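Local coordinates for protein MmoQ Response regulator (Methylococcus capsulatus, PDB 3LJX) that probably makes cyclic di-GMP from GTP as a full-length response regulator, of which this chain is the all-helical piece holding the HDOD domain, at residues P9-D13 and G51-R55; I25-Q30 and A87-S91; A36-A40 and V71-I75; Q44-T50 and F136-L141; A119-T124 and Q222-A226. All coordinates share one frame; numbering follows the deposited sequence. Where two conformers were deposited one is given.

The five contacts tie together a single all-helical chain. Helix 47-58 carries contacts 1 and 4, whose centres lie about 11 Å apart; Leu54 from the first packs on Thr137 and Leu141 from the second. Contact 3, nested along the chain inside the loop closed by contact 2, lies about 14 Å from it by centres, and Leu28 touches Ala38 and Leu39 there. Contact 4, nearest the middle of the chain, also touches contacts 2, 3 and 5. Contact 5 opens after contacts 1, 2 and 3 have closed. Its centre is about 24 Å from that of contact 1, on the opposite side of the chain's centre, and contact 4, which touches both, lies between them.

Contact 1: residues P9-D13 and G51-R55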
# COMPACT_ATOMS: atom_id res chain seq x y z
N PRO A 9 -4.20 -17.51 -0.76
CA PRO A 9 -3.48 -16.89 0.36
C PRO A 9 -4.09 -15.54 0.72
O PRO A 9 -4.38 -14.75 -0.17
CB PRO A 9 -2.07 -16.67 -0.20
CG PRO A 9 -1.95 -17.63 -1.36
CD PRO A 9 -3.33 -17.78 -1.92
N MSE A 10 -4.28 -15.29 2.00
CA MSE A 10 -4.98 -14.09 2.42
C MSE A 10 -4.66 -13.75 3.88
O MSE A 10 -5.10 -14.46 4.79
CB MSE A 10 -6.47 -14.32 2.22
CG MSE A 10 -7.34 -13.24 2.74
SE MSE A 10 -7.17 -11.59 1.76
CE MSE A 10 -7.51 -10.44 3.28
N LEU A 11 -3.89 -12.69 4.11
CA LEU A 11 -3.67 -12.17 5.46
C LEU A 11 -4.22 -10.77 5.55
O LEU A 11 -4.08 -9.97 4.61
CB LEU A 11 -2.17 -12.14 5.83
CG LEU A 11 -1.47 -13.46 6.14
CD1 LEU A 11 -1.26 -14.25 4.84
CD2 LEU A 11 -0.15 -13.24 6.87
N CYS A 12 -4.84 -10.44 6.67
CA CYS A 12 -5.24 -9.06 6.86
C CYS A 12 -5.20 -8.68 8.34
O CYS A 12 -4.43 -7.80 8.73
CB CYS A 12 -6.61 -8.78 6.22
SG CYS A 12 -7.04 -7.02 6.18
N ASP A 13 -6.00 -9.35 9.16
CA ASP A 13 -6.06 -9.03 10.58
C ASP A 13 -4.69 -9.14 11.24
O ASP A 13 -4.39 -8.41 12.17
CB ASP A 13 -7.08 -9.92 11.30
CG ASP A 13 -8.51 -9.67 10.82
OD1 ASP A 13 -8.78 -8.61 10.20
OD2 ASP A 13 -9.37 -10.54 11.07
N GLY A 51 -5.76 -1.37 5.31
CA GLY A 51 -6.32 -2.53 4.64
C GLY A 51 -7.53 -3.14 5.35
O GLY A 51 -8.56 -3.36 4.71
N ARG A 52 -7.41 -3.40 6.66
CA ARG A 52 -8.50 -3.99 7.45
C ARG A 52 -9.75 -3.16 7.33
O ARG A 52 -10.85 -3.68 7.14
CB ARG A 52 -8.13 -4.08 8.94
CG ARG A 52 -7.32 -5.29 9.36
CD ARG A 52 -7.23 -5.38 10.91
NE ARG A 52 -8.44 -5.94 11.51
CZ ARG A 52 -8.58 -6.23 12.80
NH1 ARG A 52 -7.58 -6.00 13.65
NH2 ARG A 52 -9.72 -6.74 13.25
N ILE A 53 -9.58 -1.85 7.46
CA ILE A 53 -10.71 -0.92 7.38
C ILE A 53 -11.38 -0.95 6.00
O ILE A 53 -12.59 -1.04 5.91
CB ILE A 53 -10.29 0.51 7.79
CG1 ILE A 53 -10.01 0.54 9.29
CG2 ILE A 53 -11.39 1.52 7.43
CD1 ILE A 53 -9.19 1.72 9.75
N LEU A 54 -10.58 -0.89 4.94
CA LEU A 54 -11.14 -0.94 3.59
C LEU A 54 -11.88 -2.25 3.39
O LEU A 54 -12.96 -2.29 2.80
CB LEU A 54 -10.03 -0.82 2.54
CG LEU A 54 -9.34 0.53 2.42
CD1 LEU A 54 -8.32 0.50 1.29
CD2 LEU A 54 -10.37 1.66 2.23
N ARG A 55 -11.29 -3.31 3.89
CA ARG A 55 -11.86 -4.63 3.70
C ARG A 55 -13.20 -4.76 4.42
O ARG A 55 -14.17 -5.36 3.91
CB ARG A 55 -10.88 -5.66 4.22
CG ARG A 55 -11.43 -7.06 4.26
CD ARG A 55 -10.31 -8.02 4.54
NE ARG A 55 -10.83 -9.29 5.03
CZ ARG A 55 -10.82 -9.65 6.30
NH1 ARG A 55 -10.30 -8.84 7.23
NH2 ARG A 55 -11.32 -10.83 6.65
O HOH W 1 -11.37 -7.92 10.70
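Cys12 and Arg52 mark the closest approach of the two backbones, with their CA atoms 6.1 Å apart. Residues 9-11 run extended through the loop ahead of helix 19-29 and the chain turns at Cys12 and Asp13, whereas 51-55 is regular helix in which Arg55 N bonds Gly51 O. Cys12 points its CB at that helix, and with SG anti to the backbone N (chi1 -170°) the sulfur settles against the turn formed by Gly51, Arg52 and Arg55. SG is 3.6 Å from Arg52 CA, and it also touches Arg55 CD at 3.8 Å. Selenomethionine Met10, poorly ordered, crosses the extended chain of Arg55 at a slant, its CE 3.9 Å from Arg55 CD. Beyond this apolar patch, one carboxylate oxygen gathers the charges. Asp13 OD1 forms a salt bridge with Arg52 NE at 3.0 Å and a second with Arg55 NH1 at 3.3 Å, the latter a weak hydrogen bond bent to 135°. The Arg52 bridge applies to one of two conformers modelled for that side chain. There Asp13 CB and CG lie over a face of the guanidinium, and carboxylate and guanidinium planes are turned 50° apart; Arg55 instead has OD1 at its edge, near its plane. A water donates to Asp13 OD1 and accepts from Arg52 NH2, joining the network beside the exposed Asp13. The loop is shared with other helices: Leu11 touches helix 144-152, Met10 also rests on Leu188 and Asp191 of helix 181-191, and Arg52 touches Phe86 of helix 80-88.

Contact 2: residues I25-Q30 and A87-S91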
# COMPACT_ATOMS: atom_id res chain seq x y z
N ILE A 25 -1.93 6.01 17.16
CA ILE A 25 -3.28 5.75 16.70
C ILE A 25 -4.17 5.49 17.92
O ILE A 25 -5.26 6.06 18.04
CB ILE A 25 -3.35 4.58 15.69
CG1 ILE A 25 -2.82 5.02 14.32
CG2 ILE A 25 -4.78 4.09 15.54
CD1 ILE A 25 -2.54 3.87 13.37
N LEU A 26 -3.69 4.63 18.82
CA LEU A 26 -4.43 4.31 20.05
C LEU A 26 -4.68 5.56 20.89
O LEU A 26 -5.79 5.77 21.38
CB LEU A 26 -3.68 3.27 20.88
CG LEU A 26 -3.78 1.84 20.33
CD1 LEU A 26 -2.81 0.92 21.05
CD2 LEU A 26 -5.21 1.32 20.41
N ASN A 27 -3.65 6.39 21.04
CA ASN A 27 -3.78 7.63 21.78
C ASN A 27 -4.93 8.47 21.24
O ASN A 27 -5.80 8.91 21.99
CB ASN A 27 -2.49 8.43 21.71
CG ASN A 27 -2.62 9.78 22.37
OD1 ASN A 27 -2.78 10.80 21.69
ND2 ASN A 27 -2.56 9.80 23.70
N LEU A 28 -4.93 8.68 19.93
CA LEU A 28 -5.99 9.45 19.26
C LEU A 28 -7.35 8.75 19.36
O LEU A 28 -8.38 9.39 19.59
CB LEU A 28 -5.62 9.66 17.80
CG LEU A 28 -6.33 10.81 17.11
CD1 LEU A 28 -6.05 12.11 17.87
CD2 LEU A 28 -5.87 10.91 15.65
N ALA A 29 -7.36 7.43 19.18
CA ALA A 29 -8.61 6.69 19.21
C ALA A 29 -9.27 6.76 20.60
O ALA A 29 -10.50 6.72 20.72
CB ALA A 29 -8.38 5.23 18.79
N GLN A 30 -8.45 6.87 21.64
CA GLN A 30 -8.95 6.96 23.01
C GLN A 30 -9.21 8.39 23.42
O GLN A 30 -9.67 8.66 24.53
CB GLN A 30 -7.97 6.33 23.99
CG GLN A 30 -7.87 4.84 23.86
CD GLN A 30 -6.56 4.30 24.43
OE1 GLN A 30 -6.36 3.09 24.46
NE2 GLN A 30 -5.68 5.19 24.86
N ALA A 87 -9.37 0.88 15.10
CA ALA A 87 -8.24 1.62 15.68
C ALA A 87 -7.92 1.19 17.12
O ALA A 87 -6.76 1.00 17.47
CB ALA A 87 -8.48 3.12 15.60
N LEU A 88 -8.95 1.00 17.95
CA LEU A 88 -8.75 0.57 19.33
C LEU A 88 -8.30 -0.88 19.37
O LEU A 88 -7.79 -1.35 20.39
CB LEU A 88 -10.03 0.70 20.15
CG LEU A 88 -10.61 2.10 20.35
CD1 LEU A 88 -12.04 2.01 20.86
CD2 LEU A 88 -9.74 2.92 21.29
N SER A 89 -8.48 -1.61 18.27
CA SER A 89 -8.14 -3.03 18.30
C SER A 89 -6.63 -3.24 18.35
O SER A 89 -6.17 -4.31 18.74
CB SER A 89 -8.75 -3.80 17.12
OG SER A 89 -8.04 -3.53 15.93
N LEU A 90 -5.86 -2.23 17.97
CA LEU A 90 -4.40 -2.35 18.04
C LEU A 90 -3.93 -2.63 19.47
O LEU A 90 -2.89 -3.27 19.67
CB LEU A 90 -3.71 -1.10 17.48
CG LEU A 90 -4.03 -0.73 16.03
CD1 LEU A 90 -3.37 0.58 15.69
CD2 LEU A 90 -3.60 -1.83 15.05
N SER A 91 -4.70 -2.17 20.46
CA SER A 91 -4.46 -2.52 21.86
C SER A 91 -3.97 -3.95 21.97
O SER A 91 -2.98 -4.23 22.66
CB SER A 91 -5.74 -2.37 22.69
OG SER A 91 -6.18 -1.02 22.77
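Ile25, Leu26 and Ala29 of helix 19-29 meet Ala87, Leu88 and Leu90 in a contact made by apolar packing, with no hydrogen bond crossing it. Three methyl groups form its inner part: Ala29 CB is 3.8 Å from Ala87 CB, and Ile25 CG2 approaches the same Ala87 CB equally closely. Ile25 turns CG2 away from its own N, between Ala87 CB and Leu90 CD1, the latter 3.8 Å off. Outward, Leu88 CD2 is shared by Ala29 CB, at 3.7 Å, and the aliphatic CG of Gln30, whose chain runs on extended beyond CG.

Apolar side chain against polar atoms is the second kind of contact. Leu26 reaches across the turn that follows Ala87: its CD2 comes within 3.3 Å of Ala87 O and touches Leu88 O and the hydroxyl of Ser91, while CD1 lies along the backbone between Leu90 and Ser91. Cut back to an alanine here, Leu26 would lose both methyls, which would probably open a gap over this turn and leave Leu90 CB without its neighbour across the contact.

The polar bonds run within the second segment. Ser91 OG, in a poorly ordered residue, donates to Leu88 O at 2.9 Å, and Ser91 N shares that acceptor, so the carbonyl is gripped twice beside Leu26 CD2.

Leu49 of helix 47-58 closes the inner side by packing on Ile25 and Leu90, and Ile43 of helix 36-43 adds to Ala87. The contact joins helix 19-29 to the end of helix 80-88 within the all-helical HDOD domain, of the HD phosphodiesterase clan.

Contact 3: residues A36-A40 and V71-I75; sequences AEALA and VIDAI
Ala36 and Ala40, one turn apart, face Val71, Ile72 and Ile75 where helices 36-43 and 71-78 of the all-helical HDOD domain pack against each other, running roughly antiparallel at a steep slant. The short axes come within 9.3 Å, with their N-to-C directions 138° apart, and small alanines on one side meet branched residues on the other. Ala40 CB points into the angle between Val71 and Ile72. It is 3.8 Å from the backbone N of Ile72 and 4.0 Å from Val71 CG1, so the methyl sits almost on the opposing backbone. Ile72 has its CB by Ala40 and reaches back along helix 36-43: with CG1 anti to the backbone N (chi1 -170°), its CD1 is carried to Ala36 CB, 4.1 Å away, and brushes the carboxylate of Glu37, whose chain, bent at chi2, brings OE2 near. Ile75 spreads its two branches over Ala36, CG2 touching the methyl at 3.9 Å and CD1 lying over the backbone. Ile75 also touches Leu80 and Val83 of helix 80-88, and Val71 also packs on Thr50 of helix 47-58. Within helix 36-43, Ala36 O accepts from Ala40 N, and against this same carbonyl oxygen Ile75 CD1 presses at 3.5 Å.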
# COMPACT_ATOMS: atom_id res chain seq x y z
N ALA A 36 -13.14 12.85 12.61
CA ALA A 36 -13.00 11.83 11.57
C ALA A 36 -11.71 12.08 10.81
O ALA A 36 -10.93 11.16 10.56
CB ALA A 36 -14.18 11.90 10.62
N GLU A 37 -11.49 13.35 10.48
CA GLU A 37 -10.37 13.77 9.66
C GLU A 37 -9.01 13.48 10.30
O GLU A 37 -8.11 12.95 9.65
CB GLU A 37 -10.49 15.26 9.31
CG GLU A 37 -11.62 15.59 8.33
CD GLU A 37 -13.02 15.39 8.93
OE1 GLU A 37 -13.18 15.48 10.17
OE2 GLU A 37 -13.97 15.17 8.14
N ALA A 38 -8.86 13.83 11.58
CA ALA A 38 -7.58 13.63 12.26
C ALA A 38 -7.29 12.15 12.39
O ALA A 38 -6.15 11.72 12.25
CB ALA A 38 -7.59 14.29 13.63
N LEU A 39 -8.32 11.37 12.66
CA LEU A 39 -8.17 9.94 12.84
C LEU A 39 -7.77 9.27 11.52
O LEU A 39 -6.85 8.46 11.48
CB LEU A 39 -9.46 9.34 13.37
CG LEU A 39 -9.29 7.87 13.77
CD1 LEU A 39 -8.14 7.76 14.77
CD2 LEU A 39 -10.58 7.29 14.32
N ALA A 40 -8.47 9.62 10.44
CA ALA A 40 -8.16 9.11 9.10
C ALA A 40 -6.72 9.46 8.68
O ALA A 40 -5.99 8.60 8.19
CB ALA A 40 -9.17 9.65 8.07
N VAL A 71 -9.46 5.87 4.06
CA VAL A 71 -9.99 5.77 5.41
C VAL A 71 -11.12 6.78 5.61
O VAL A 71 -12.15 6.45 6.20
CB VAL A 71 -8.90 5.98 6.45
CG1 VAL A 71 -9.44 5.69 7.85
CG2 VAL A 71 -7.70 5.09 6.13
N ILE A 72 -10.96 8.00 5.10
CA ILE A 72 -11.99 9.02 5.32
C ILE A 72 -13.32 8.63 4.64
O ILE A 72 -14.40 8.84 5.20
CB ILE A 72 -11.54 10.41 4.90
CG1 ILE A 72 -12.53 11.47 5.37
CG2 ILE A 72 -11.35 10.48 3.39
CD1 ILE A 72 -12.61 11.61 6.87
N ASP A 73 -13.24 8.04 3.45
CA ASP A 73 -14.45 7.54 2.80
C ASP A 73 -15.06 6.35 3.55
O ASP A 73 -16.29 6.22 3.63
CB ASP A 73 -14.20 7.19 1.34
CG ASP A 73 -13.89 8.41 0.51
OD1 ASP A 73 -14.54 9.46 0.74
OD2 ASP A 73 -13.00 8.33 -0.37
N ALA A 74 -14.22 5.48 4.10
CA ALA A 74 -14.75 4.38 4.90
C ALA A 74 -15.53 4.94 6.11
O ALA A 74 -16.64 4.47 6.42
CB ALA A 74 -13.63 3.45 5.36
N ILE A 75 -14.96 5.94 6.76
CA ILE A 75 -15.62 6.56 7.91
C ILE A 75 -16.99 7.12 7.52
O ILE A 75 -17.98 6.82 8.18
CB ILE A 75 -14.77 7.68 8.51
CG1 ILE A 75 -13.55 7.10 9.22
CG2 ILE A 75 -15.59 8.48 9.50
CD1 ILE A 75 -12.66 8.17 9.85

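Contact 4: residues Q44-T50 and F136-L141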
# COMPACT_ATOMS: atom_id res chain seq x y z
N GLN A 44 -4.21 6.36 8.05
CA GLN A 44 -3.79 6.06 6.70
C GLN A 44 -2.27 6.14 6.54
O GLN A 44 -1.77 6.02 5.43
CB GLN A 44 -4.51 6.93 5.67
CG GLN A 44 -4.03 8.36 5.67
CD GLN A 44 -4.68 9.15 4.55
OE1 GLN A 44 -5.64 8.70 3.94
NE2 GLN A 44 -4.14 10.35 4.28
N THR A 45 -1.54 6.33 7.64
CA THR A 45 -0.09 6.16 7.59
C THR A 45 0.28 4.68 7.81
O THR A 45 1.44 4.30 7.67
CB THR A 45 0.66 7.00 8.65
OG1 THR A 45 0.25 6.61 9.97
CG2 THR A 45 0.41 8.48 8.44
N ASP A 46 -0.72 3.86 8.15
CA ASP A 46 -0.46 2.44 8.42
C ASP A 46 -1.13 1.50 7.41
O ASP A 46 -2.37 1.42 7.36
CB ASP A 46 -0.88 2.07 9.84
CG ASP A 46 -0.64 0.60 10.14
OD1 ASP A 46 0.54 0.18 10.08
OD2 ASP A 46 -1.61 -0.12 10.43
N PRO A 47 -0.32 0.80 6.61
CA PRO A 47 -0.85 -0.14 5.61
C PRO A 47 -1.74 -1.23 6.24
O PRO A 47 -2.82 -1.47 5.70
CB PRO A 47 0.42 -0.75 5.00
CG PRO A 47 1.50 0.29 5.22
CD PRO A 47 1.14 0.97 6.52
N ALA A 48 -1.31 -1.85 7.34
CA ALA A 48 -2.13 -2.92 7.95
C ALA A 48 -3.54 -2.44 8.32
O ALA A 48 -4.54 -2.99 7.83
CB ALA A 48 -1.43 -3.53 9.18
N LEU A 49 -3.63 -1.42 9.17
CA LEU A 49 -4.93 -0.98 9.67
C LEU A 49 -5.79 -0.41 8.55
O LEU A 49 -7.01 -0.58 8.54
CB LEU A 49 -4.78 0.03 10.81
CG LEU A 49 -6.09 0.43 11.50
CD1 LEU A 49 -6.92 -0.79 11.98
CD2 LEU A 49 -5.79 1.36 12.65
N THR A 50 -5.14 0.25 7.59
CA THR A 50 -5.85 0.79 6.42
C THR A 50 -6.51 -0.30 5.57
O THR A 50 -7.67 -0.17 5.17
CB THR A 50 -4.91 1.61 5.56
OG1 THR A 50 -4.52 2.78 6.29
CG2 THR A 50 -5.62 2.00 4.30
N PHE A 136 -3.57 7.99 -2.95
CA PHE A 136 -2.70 7.92 -1.78
C PHE A 136 -2.73 6.50 -1.23
O PHE A 136 -1.70 5.87 -1.00
CB PHE A 136 -3.18 8.88 -0.70
CG PHE A 136 -2.44 8.76 0.59
CD1 PHE A 136 -2.70 7.70 1.46
CD2 PHE A 136 -1.47 9.70 0.94
CE1 PHE A 136 -2.01 7.58 2.66
CE2 PHE A 136 -0.77 9.58 2.14
CZ PHE A 136 -1.05 8.52 3.00
N THR A 137 -3.95 6.01 -1.05
CA THR A 137 -4.19 4.70 -0.49
C THR A 137 -3.57 3.60 -1.33
O THR A 137 -2.93 2.69 -0.80
CB THR A 137 -5.70 4.45 -0.33
OG1 THR A 137 -6.27 5.51 0.45
CG2 THR A 137 -5.96 3.13 0.38
N LEU A 138 -3.75 3.68 -2.65
CA LEU A 138 -3.12 2.68 -3.51
C LEU A 138 -1.59 2.72 -3.41
O LEU A 138 -0.93 1.68 -3.40
CB LEU A 138 -3.55 2.84 -4.96
CG LEU A 138 -2.99 1.75 -5.86
CD1 LEU A 138 -3.31 0.36 -5.31
CD2 LEU A 138 -3.52 1.89 -7.29
N GLY A 139 -1.04 3.93 -3.31
CA GLY A 139 0.39 4.09 -3.16
C GLY A 139 0.85 3.43 -1.86
O GLY A 139 1.82 2.67 -1.82
N LEU A 140 0.13 3.73 -0.78
CA LEU A 140 0.42 3.13 0.52
C LEU A 140 0.51 1.60 0.44
O LEU A 140 1.41 0.98 1.05
CB LEU A 140 -0.66 3.53 1.52
CG LEU A 140 -0.48 3.09 2.97
CD1 LEU A 140 0.65 3.90 3.63
CD2 LEU A 140 -1.78 3.24 3.76
N LEU A 141 -0.41 1.01 -0.31
CA LEU A 141 -0.63 -0.44 -0.30
C LEU A 141 0.06 -1.18 -1.45
O LEU A 141 -0.01 -2.40 -1.52
CB LEU A 141 -2.13 -0.73 -0.36
CG LEU A 141 -2.99 -0.89 0.90
CD1 LEU A 141 -2.26 -0.53 2.21
CD2 LEU A 141 -4.33 -0.16 0.77
O HOH W 2 -6.86 6.28 3.12
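Gln44 and Phe136 form the flat part of this buried contact. The side-chain amide of Gln44 stacks on one face of the Phe136 ring with the planes 14° apart, NE2 over the ring centre, while the backbone carbonyl of the same residue meets the ring edge: Gln44 O is 3.2 Å from Phe136 CE1, in the ring plane. The chi1 of Gln44, 73°, lodges CG between backbone N and carbonyl carbon, bringing amide and carbonyl to the same ring. Leu140 CD2 also closes on Gln44 O, at 3.2 Å, and meets Thr50 OG1 tip to tip. Pro47 adds to the first shell, crossing Leu140 at about a right angle with CG near CD1, and laying CB 3.9 Å from Leu141 CD1; the CG2 methyls of Thr50 and Thr137 also touch.

Here the start of helix 47-58 docks on helix 132-141, near the centre of the chain, within the HDOD domain. Asp46 is the N-cap of helix 47-58: OD2 takes the N-H of Leu49 at 2.7 Å from above the carboxylate plane, nearly straight at 163°, and is also bonded by Thr17 OG1. Asp46 O accepts from both Thr50 N and Thr50 OG1, the hydroxyl 2.8 Å away and above the carbonyl plane, which fixes the rotation of the threonine against Leu140. A water gives one proton to Gln44 OE1 and the other to Thr137 OG1, whose own partners include Ala69 O. Tyr109 and Trp110 of helix 106-125 pack against Pro47, and Ala117 and Gln121 touch Phe136.

Contact 5: residues A119-T124 and Q222-A226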
# COMPACT_ATOMS: atom_id res chain seq x y z
N ALA A 119 3.86 10.84 -2.29
CA ALA A 119 4.26 11.22 -3.64
C ALA A 119 3.14 11.02 -4.66
O ALA A 119 2.91 11.88 -5.52
CB ALA A 119 5.54 10.47 -4.08
N LEU A 120 2.45 9.89 -4.58
CA LEU A 120 1.44 9.58 -5.58
C LEU A 120 0.28 10.56 -5.42
O LEU A 120 -0.30 11.03 -6.40
CB LEU A 120 0.96 8.13 -5.47
CG LEU A 120 -0.03 7.70 -6.55
CD1 LEU A 120 0.51 7.97 -7.99
CD2 LEU A 120 -0.42 6.24 -6.37
N GLN A 121 -0.06 10.87 -4.18
CA GLN A 121 -1.09 11.86 -3.93
C GLN A 121 -0.76 13.20 -4.56
O GLN A 121 -1.61 13.78 -5.24
CB GLN A 121 -1.33 12.06 -2.43
CG GLN A 121 -2.25 13.23 -2.16
CD GLN A 121 -3.05 13.04 -0.91
OE1 GLN A 121 -2.50 12.88 0.18
NE2 GLN A 121 -4.37 13.04 -1.05
N SER A 122 0.47 13.69 -4.36
CA SER A 122 0.90 14.97 -4.97
C SER A 122 0.84 14.95 -6.48
O SER A 122 0.29 15.85 -7.11
CB SER A 122 2.32 15.36 -4.56
OG SER A 122 2.34 15.89 -3.25
N ILE A 123 1.44 13.92 -7.07
CA ILE A 123 1.37 13.75 -8.50
C ILE A 123 -0.08 13.79 -9.00
O ILE A 123 -0.42 14.62 -9.85
CB ILE A 123 2.05 12.44 -8.93
CG1 ILE A 123 3.56 12.54 -8.65
CG2 ILE A 123 1.77 12.15 -10.39
CD1 ILE A 123 4.30 11.22 -8.69
N THR A 124 -0.94 12.94 -8.47
CA THR A 124 -2.31 12.89 -8.98
C THR A 124 -3.09 14.17 -8.68
O THR A 124 -4.03 14.51 -9.40
CB THR A 124 -3.07 11.68 -8.45
OG1 THR A 124 -3.12 11.75 -7.02
CG2 THR A 124 -2.36 10.38 -8.89
N GLN A 222 2.04 7.32 -13.54
CA GLN A 222 2.04 8.10 -12.30
C GLN A 222 2.50 7.27 -11.12
O GLN A 222 3.22 7.75 -10.24
CB GLN A 222 0.67 8.69 -12.03
CG GLN A 222 0.24 9.78 -13.03
CD GLN A 222 -1.24 10.14 -12.86
OE1 GLN A 222 -2.07 9.26 -12.55
NE2 GLN A 222 -1.57 11.41 -13.06
N LEU A 223 2.08 6.01 -11.11
CA LEU A 223 2.49 5.06 -10.09
C LEU A 223 3.98 4.79 -10.19
O LEU A 223 4.69 4.84 -9.18
CB LEU A 223 1.73 3.74 -10.25
CG LEU A 223 0.34 3.72 -9.62
CD1 LEU A 223 -0.65 2.88 -10.45
CD2 LEU A 223 0.46 3.22 -8.18
N ALA A 224 4.45 4.53 -11.41
CA ALA A 224 5.86 4.24 -11.64
C ALA A 224 6.70 5.42 -11.17
O ALA A 224 7.75 5.24 -10.55
CB ALA A 224 6.13 3.93 -13.15
N LEU A 225 6.22 6.64 -11.44
CA LEU A 225 6.95 7.82 -11.01
C LEU A 225 6.99 7.95 -9.48
O LEU A 225 8.01 8.31 -8.90
CB LEU A 225 6.35 9.06 -11.63
CG LEU A 225 7.35 10.19 -11.74
CD1 LEU A 225 8.51 9.76 -12.63
CD2 LEU A 225 6.63 11.39 -12.30
N ALA A 226 5.87 7.65 -8.81
CA ALA A 226 5.85 7.71 -7.35
C ALA A 226 6.84 6.70 -6.79
O ALA A 226 7.54 6.97 -5.81
CB ALA A 226 4.45 7.43 -6.81
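Leu120 and Ile123 of helix 106-125 pack into helix 214-233 in a buried helix-helix contact of this all-helical fold, the short axes 9.0 Å apart and their directions 136° from parallel. A small bump is Ala226 CB, which drops into the hollow lined by Ala119, Leu120 and Ile123 and touches Leu120 CB at 3.8 Å. That close fit brings the backbones together, the CA atoms of Leu120 and Ala226 lying only 5.1 Å apart. In return Leu120 forks over helix 214-233: CG is anti to the backbone N (chi1 -176°), CD1 dips to Gln222 O and CD2 meets Leu223 CD2 at 3.6 Å. Replacing Leu120 by an alanine removes both branches and would probably open a gap between the helices over Gln222 O, leaving Leu223 CD2 without its mate. Ile123 fills the next dip, CD1 between Leu225 and Ala226, while its CG2 slides past Gln222, 3.9 Å from CG. Leu225 also packs on Leu247 and Ala251 of helix 245-254. Farther along, the extended Gln222 side chain crosses Thr124 at a slant, and its amide oxygen is held by Thr129 OG1. Beside that amide, Thr124 CG2 lies 3.8 Å from Gln222 OE1.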